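Local coordinates for type IV secretion system protein VirB11 (Brucella suis, PDB 2GZA) that hydrolyses ATP as a hexameric, cytoplasmic ATPase of the VirB type IV secretion system, a virulence apparatus that could be required to establish the bacterium's replication niche in its host, at residues A157-A161 with G162-S166; T189-M192 with K193-Q197. All coordinates share one frame; numbering follows the deposited sequence.

Interaction 1: A157-A161 with G162-S166; sequences ALKEA and GDYMS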
ATOM      1  N   ALA C 157     -42.888  -6.131  -2.847  1.00 42.21           N
ATOM      2  CA  ALA C 157     -44.043  -6.992  -3.117  1.00 42.19           C
ATOM      3  C   ALA C 157     -44.301  -7.158  -4.614  1.00 42.14           C
ATOM      4  O   ALA C 157     -44.574  -8.269  -5.073  1.00 41.99           O
ATOM      5  CB  ALA C 157     -45.293  -6.468  -2.404  1.00 42.22           C
ATOM      6  N   LEU C 158     -44.211  -6.058  -5.364  1.00 42.18           N
ATOM      7  CA  LEU C 158     -44.386  -6.082  -6.819  1.00 42.15           C
ATOM      8  C   LEU C 158     -43.360  -6.980  -7.503  1.00 42.31           C
ATOM      9  O   LEU C 158     -43.702  -7.730  -8.421  1.00 42.34           O
ATOM     10  CB  LEU C 158     -44.330  -4.671  -7.407  1.00 42.00           C
ATOM     11  CG  LEU C 158     -45.594  -3.814  -7.299  1.00 41.75           C
ATOM     12  CD1 LEU C 158     -45.273  -2.354  -7.571  1.00 41.15           C
ATOM     13  CD2 LEU C 158     -46.684  -4.311  -8.238  1.00 41.19           C
ATOM     14  N   LYS C 159     -42.116  -6.909  -7.039  1.00 42.41           N
ATOM     15  CA  LYS C 159     -41.054  -7.791  -7.524  1.00 42.64           C
ATOM     16  C   LYS C 159     -41.372  -9.245  -7.188  1.00 42.68           C
ATOM     17  O   LYS C 159     -41.237 -10.125  -8.042  1.00 42.71           O
ATOM     18  CB  LYS C 159     -39.693  -7.404  -6.937  1.00 42.73           C
ATOM     19  CG  LYS C 159     -38.505  -8.067  -7.638  1.00 43.01           C
ATOM     20  CD  LYS C 159     -37.165  -7.597  -7.074  1.00 43.68           C
ATOM     21  CE  LYS C 159     -36.461  -8.676  -6.256  1.00 44.03           C
ATOM     22  NZ  LYS C 159     -37.038  -8.858  -4.889  1.00 44.38           N
ATOM     23  N   GLU C 160     -41.806  -9.495  -5.955  1.00 42.67           N
ATOM     24  CA  GLU C 160     -42.102 -10.864  -5.548  1.00 42.71           C
ATOM     25  C   GLU C 160     -43.414 -11.403  -6.112  1.00 42.38           C
ATOM     26  O   GLU C 160     -43.566 -12.611  -6.245  1.00 42.38           O
ATOM     27  CB  GLU C 160     -41.975 -11.050  -4.041  1.00 42.88           C
ATOM     28  CG  GLU C 160     -40.559 -11.452  -3.629  1.00 44.04           C
ATOM     29  CD  GLU C 160     -40.135 -10.851  -2.292  1.00 45.51           C
ATOM     30  OE1 GLU C 160     -40.809 -11.113  -1.269  1.00 45.56           O
ATOM     31  OE2 GLU C 160     -39.122 -10.119  -2.269  1.00 45.86           O
ATOM     32  N   ALA C 161     -44.334 -10.510  -6.473  1.00 42.02           N
ATOM     33  CA  ALA C 161     -45.541 -10.897  -7.200  1.00 41.65           C
ATOM     34  C   ALA C 161     -45.237 -11.168  -8.680  1.00 41.40           C
ATOM     35  O   ALA C 161     -46.062 -11.717  -9.407  1.00 41.33           O
ATOM     36  CB  ALA C 161     -46.620  -9.831  -7.053  1.00 41.61           C
ATOM     37  N   GLY C 162     -44.050 -10.767  -9.117  1.00 41.22           N
ATOM     38  CA  GLY C 162     -43.620 -10.972 -10.492  1.00 40.87           C
ATOM     39  C   GLY C 162     -44.122  -9.941 -11.482  1.00 40.69           C
ATOM     40  O   GLY C 162     -43.967 -10.127 -12.687  1.00 40.65           O
ATOM     41  N   ASP C 163     -44.730  -8.859 -10.994  1.00 40.45           N
ATOM     42  CA  ASP C 163     -45.212  -7.816 -11.888  1.00 40.27           C
ATOM     43  C   ASP C 163     -44.120  -6.784 -12.086  1.00 40.17           C
ATOM     44  O   ASP C 163     -44.083  -5.745 -11.416  1.00 40.27           O
ATOM     45  CB  ASP C 163     -46.509  -7.184 -11.385  1.00 40.25           C
ATOM     46  CG  ASP C 163     -47.163  -6.286 -12.424  1.00 40.34           C
ATOM     47  OD1 ASP C 163     -46.662  -6.211 -13.571  1.00 39.68           O
ATOM     48  OD2 ASP C 163     -48.183  -5.649 -12.086  1.00 40.73           O
ATOM     49  N   TYR C 164     -43.229  -7.091 -13.021  1.00 40.02           N
ATOM     50  CA  TYR C 164     -42.033  -6.293 -13.248  1.00 39.94           C
ATOM     51  C   TYR C 164     -42.305  -4.973 -13.957  1.00 39.84           C
ATOM     52  O   TYR C 164     -41.584  -3.999 -13.738  1.00 39.69           O
ATOM     53  CB  TYR C 164     -40.981  -7.113 -13.996  1.00 39.98           C
ATOM     54  CG  TYR C 164     -40.473  -8.300 -13.211  1.00 40.10           C
ATOM     55  CD1 TYR C 164     -40.994  -9.572 -13.421  1.00 40.26           C
ATOM     56  CD2 TYR C 164     -39.480  -8.147 -12.250  1.00 40.01           C
ATOM     57  CE1 TYR C 164     -40.536 -10.662 -12.696  1.00 40.51           C
ATOM     58  CE2 TYR C 164     -39.013  -9.230 -11.522  1.00 40.03           C
ATOM     59  CZ  TYR C 164     -39.545 -10.485 -11.750  1.00 40.54           C
ATOM     60  OH  TYR C 164     -39.091 -11.570 -11.036  1.00 40.83           O
ATOM     61  N   MET C 165     -43.339  -4.939 -14.791  1.00 39.69           N
ATOM     62  CA  MET C 165     -43.744  -3.698 -15.448  1.00 39.71           C
ATOM     63  C   MET C 165     -44.175  -2.631 -14.435  1.00 39.34           C
ATOM     64  O   MET C 165     -43.676  -1.511 -14.475  1.00 39.34           O
ATOM     65  CB  MET C 165     -44.850  -3.934 -16.474  1.00 39.63           C
ATOM     66  CG  MET C 165     -45.074  -2.728 -17.356  1.00 40.06           C
ATOM     67  SD  MET C 165     -46.597  -2.768 -18.288  1.00 41.08           S
ATOM     68  CE  MET C 165     -47.792  -2.363 -17.019  1.00 41.78           C
ATOM     69  N   SER C 166     -45.089  -2.993 -13.537  1.00 38.92           N
ATOM     70  CA  SER C 166     -45.512  -2.111 -12.443  1.00 38.50           C
ATOM     71  C   SER C 166     -44.339  -1.734 -11.550  1.00 38.10           C
ATOM     72  O   SER C 166     -44.238  -0.594 -11.099  1.00 38.28           O
ATOM     73  CB  SER C 166     -46.590  -2.775 -11.590  1.00 38.53           C
ATOM     74  OG  SER C 166     -47.841  -2.789 -12.244  1.00 38.83           O
TER

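Interaction 2: T189-M192 with K193-Q197; sequences TTLM and KALMQ. With SO4 (sulfate ion), chain F.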
ATOM      1  N   THR C 189     -30.573   1.441 -24.147  1.00 37.90           N
ATOM      2  CA  THR C 189     -30.990   2.816 -24.409  1.00 37.62           C
ATOM      3  C   THR C 189     -32.498   2.933 -24.621  1.00 37.58           C
ATOM      4  O   THR C 189     -33.124   3.861 -24.112  1.00 37.84           O
ATOM      5  CB  THR C 189     -30.242   3.376 -25.631  1.00 37.67           C
ATOM      6  OG1 THR C 189     -28.829   3.272 -25.408  1.00 37.70           O
ATOM      7  CG2 THR C 189     -30.613   4.830 -25.885  1.00 37.23           C
ATOM      8  N   THR C 190     -33.074   1.989 -25.359  1.00 37.31           N
ATOM      9  CA  THR C 190     -34.506   1.997 -25.612  1.00 37.01           C
ATOM     10  C   THR C 190     -35.296   1.807 -24.320  1.00 36.83           C
ATOM     11  O   THR C 190     -36.256   2.532 -24.074  1.00 36.76           O
ATOM     12  CB  THR C 190     -34.912   0.940 -26.666  1.00 37.13           C
ATOM     13  OG1 THR C 190     -34.029   1.020 -27.788  1.00 37.51           O
ATOM     14  CG2 THR C 190     -36.337   1.171 -27.140  1.00 36.60           C
ATOM     15  N   LEU C 191     -34.885   0.849 -23.494  1.00 36.73           N
ATOM     16  CA  LEU C 191     -35.527   0.646 -22.197  1.00 36.66           C
ATOM     17  C   LEU C 191     -35.359   1.882 -21.305  1.00 36.91           C
ATOM     18  O   LEU C 191     -36.297   2.317 -20.631  1.00 36.84           O
ATOM     19  CB  LEU C 191     -34.982  -0.601 -21.502  1.00 36.47           C
ATOM     20  CG  LEU C 191     -35.541  -0.920 -20.112  1.00 36.43           C
ATOM     21  CD1 LEU C 191     -37.063  -1.081 -20.141  1.00 36.34           C
ATOM     22  CD2 LEU C 191     -34.877  -2.165 -19.549  1.00 35.91           C
ATOM     23  N   MET C 192     -34.161   2.449 -21.315  1.00 37.14           N
ATOM     24  CA  MET C 192     -33.872   3.658 -20.553  1.00 37.66           C
ATOM     25  C   MET C 192     -34.844   4.769 -20.960  1.00 37.53           C
ATOM     26  O   MET C 192     -35.395   5.464 -20.100  1.00 37.41           O
ATOM     27  CB  MET C 192     -32.400   4.061 -20.729  1.00 37.58           C
ATOM     28  CG  MET C 192     -31.944   5.283 -19.955  1.00 38.60           C
ATOM     29  SD  MET C 192     -30.142   5.381 -19.684  1.00 41.41           S
ATOM     30  CE  MET C 192     -29.498   4.865 -21.280  1.00 39.77           C
ATOM     31  N   LYS C 193     -35.075   4.904 -22.263  1.00 37.47           N
ATOM     32  CA  LYS C 193     -36.040   5.881 -22.783  1.00 37.44           C
ATOM     33  C   LYS C 193     -37.479   5.555 -22.382  1.00 37.21           C
ATOM     34  O   LYS C 193     -38.264   6.462 -22.104  1.00 37.25           O
ATOM     35  CB  LYS C 193     -35.934   6.012 -24.304  1.00 37.57           C
ATOM     36  CG  LYS C 193     -34.691   6.744 -24.773  1.00 38.65           C
ATOM     37  CD  LYS C 193     -34.921   7.482 -26.085  1.00 40.36           C
ATOM     38  CE  LYS C 193     -34.758   6.571 -27.288  1.00 41.87           C
ATOM     39  NZ  LYS C 193     -34.610   7.349 -28.549  1.00 42.50           N
ATOM     40  N   ALA C 194     -37.816   4.269 -22.352  1.00 36.87           N
ATOM     41  CA  ALA C 194     -39.129   3.840 -21.887  1.00 36.63           C
ATOM     42  C   ALA C 194     -39.321   4.228 -20.427  1.00 36.47           C
ATOM     43  O   ALA C 194     -40.381   4.700 -20.043  1.00 36.52           O
ATOM     44  CB  ALA C 194     -39.305   2.341 -22.070  1.00 36.58           C
ATOM     45  N   LEU C 195     -38.283   4.032 -19.623  1.00 36.53           N
ATOM     46  CA  LEU C 195     -38.327   4.361 -18.198  1.00 36.48           C
ATOM     47  C   LEU C 195     -38.409   5.862 -17.938  1.00 36.61           C
ATOM     48  O   LEU C 195     -39.016   6.300 -16.957  1.00 36.69           O
ATOM     49  CB  LEU C 195     -37.119   3.774 -17.460  1.00 36.30           C
ATOM     50  CG  LEU C 195     -37.034   2.254 -17.305  1.00 35.85           C
ATOM     51  CD1 LEU C 195     -35.693   1.860 -16.720  1.00 35.11           C
ATOM     52  CD2 LEU C 195     -38.173   1.705 -16.454  1.00 35.13           C
ATOM     53  N   MET C 196     -37.795   6.644 -18.819  1.00 36.83           N
ATOM     54  CA  MET C 196     -37.810   8.099 -18.721  1.00 36.92           C
ATOM     55  C   MET C 196     -39.195   8.678 -18.971  1.00 37.05           C
ATOM     56  O   MET C 196     -39.526   9.748 -18.450  1.00 37.23           O
ATOM     57  CB  MET C 196     -36.793   8.708 -19.681  1.00 36.91           C
ATOM     58  CG  MET C 196     -35.380   8.809 -19.126  1.00 37.03           C
ATOM     59  SD  MET C 196     -34.075   8.802 -20.387  1.00 37.64           S
ATOM     60  CE  MET C 196     -34.651  10.034 -21.540  1.00 36.94           C
ATOM     61  N   GLN C 197     -40.005   7.974 -19.756  1.00 37.16           N
ATOM     62  CA  GLN C 197     -41.376   8.405 -20.013  1.00 37.32           C
ATOM     63  C   GLN C 197     -42.252   8.291 -18.764  1.00 37.25           C
ATOM     64  O   GLN C 197     -43.336   8.855 -18.705  1.00 37.27           O
ATOM     65  CB  GLN C 197     -41.972   7.633 -21.191  1.00 37.35           C
ATOM     66  CG  GLN C 197     -41.367   7.989 -22.547  1.00 38.28           C
ATOM     67  CD  GLN C 197     -41.434   9.480 -22.860  1.00 39.39           C
ATOM     68  OE1 GLN C 197     -40.408  10.129 -23.053  1.00 39.62           O
ATOM     69  NE2 GLN C 197     -42.643  10.026 -22.900  1.00 39.65           N
TER
HETATM   70  S   SO4 F3001     -27.511  -0.471 -26.327  1.00 54.43           S
HETATM   71  O1  SO4 F3001     -28.740  -0.034 -26.976  1.00 53.80           O
HETATM   72  O2  SO4 F3001     -27.811  -1.622 -25.483  1.00 54.29           O
HETATM   73  O3  SO4 F3001     -26.512  -0.854 -27.322  1.00 54.55           O
HETATM   74  O4  SO4 F3001     -26.956   0.611 -25.520  1.00 54.42           O

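Interaction 1: A157-A161 with G162-S166
L158 and S166 meet across the turn that joins helix 153-160 to helix 164-173: the CD2 methyl of L158 lies 3.7 Å from S166 CB. The leucine has CG anti to its own carbonyl carbon (chi1 -80°); this torsion swings the branched end close to S166, and CD1 comes up to the S166 carbonyl. On another side of the turn, K159 CG passes the Y164 ring obliquely at 4.1 Å from CE2. Its chain then bends at chi3 and chi4, which brings NZ round to E160 OE2 for a salt bridge of 3.6 Å.

The backbone in between is a Schellman motif. G162 has positive phi, and its N donates to K159 O from above the carbonyl plane, whereas D163 N reaches L158 O at 3.0 Å almost in line with the C=O bond. D163 then takes the N-cap position. Its CG is anti to the backbone N (chi1 -169°), and OD2 accepts the hydroxyl of S166 at 2.9 Å from above the carboxylate plane.

Y164 also packs on V343 of strand 339-345 and on V141 of a neighbouring subunit. The chemistry is that of a surface helix-to-helix corner: backbone amides close one helix, an aspartate at the N-cap precedes the next, and the L158 methyl and the K159 chain against the Y164 ring supply the apolar contacts of the corner.

Interaction 2: T189-M192 with K193-Q197
K193, the first residue of the second segment, donates its backbone N to T189 O at 2.9 Å and rests its CG 3.3 Å from that same oxygen. The lysine starts with CG anti to its carbonyl carbon (chi1 -73°), which sets CG beside T189 O; a bend at chi3 then takes NZ off to a hydrogen bond with the backbone O of E213. T189, in the first turn of the helix, is one of the residues predicted to bind ATP. Its OG1 is 3.3 Å from O4 of a bound sulfate, a weak and unsettled bond, while K188 NZ and G185 N also hold the ion, consistent with a P-loop gripping an anion where a phosphate of ATP would sit.

A194 continues the ladder with its N on T190 O, and its small CB lies against L191 O. L195 follows, bonding L191 O at 2.8 Å. Its CG sits 3.4 Å from that oxygen, and L191 CD1 approaches the same CG at 4.4 Å. At M196 the backbone N bonds M192 O, and SD comes 3.6 Å from that carbonyl oxygen. The two methionine side chains cross at a slant, with M192 CG 4.1 Å from M196 SD. Q197 ends the segment by giving NE2 to D218 OD2.

Helix 188-196 is layered against the mixed sheet: L191 and L195 cover V180 of strand 178-182, L191 extends to V326 and V328 of strand 324-331, and M192 faces I281 and S283 of strand 281-285. T190 and L191 also pack on Y132 of a neighbouring subunit, and A194 on R127 of it.

How the interactions relate
The two contacts follow one another in the chain, interaction 1 closing before interaction 2 opens, with strand 178-182 and most of the predicted nucleotide-binding loop between them. Their centres are 18 Å apart and their nearest atoms about 7 Å, so they do not touch. What they share is the mixed sheet: interaction 1, at the surface, borders an edge strand of it, 339-345, while the helix of interaction 2 packs on its other three strands. One is a corner between helices, the other a buried run of helix leading from the predicted ATP site. Both meet a second subunit, which places the P-loop helix and this corner at the interfaces of the hexamer.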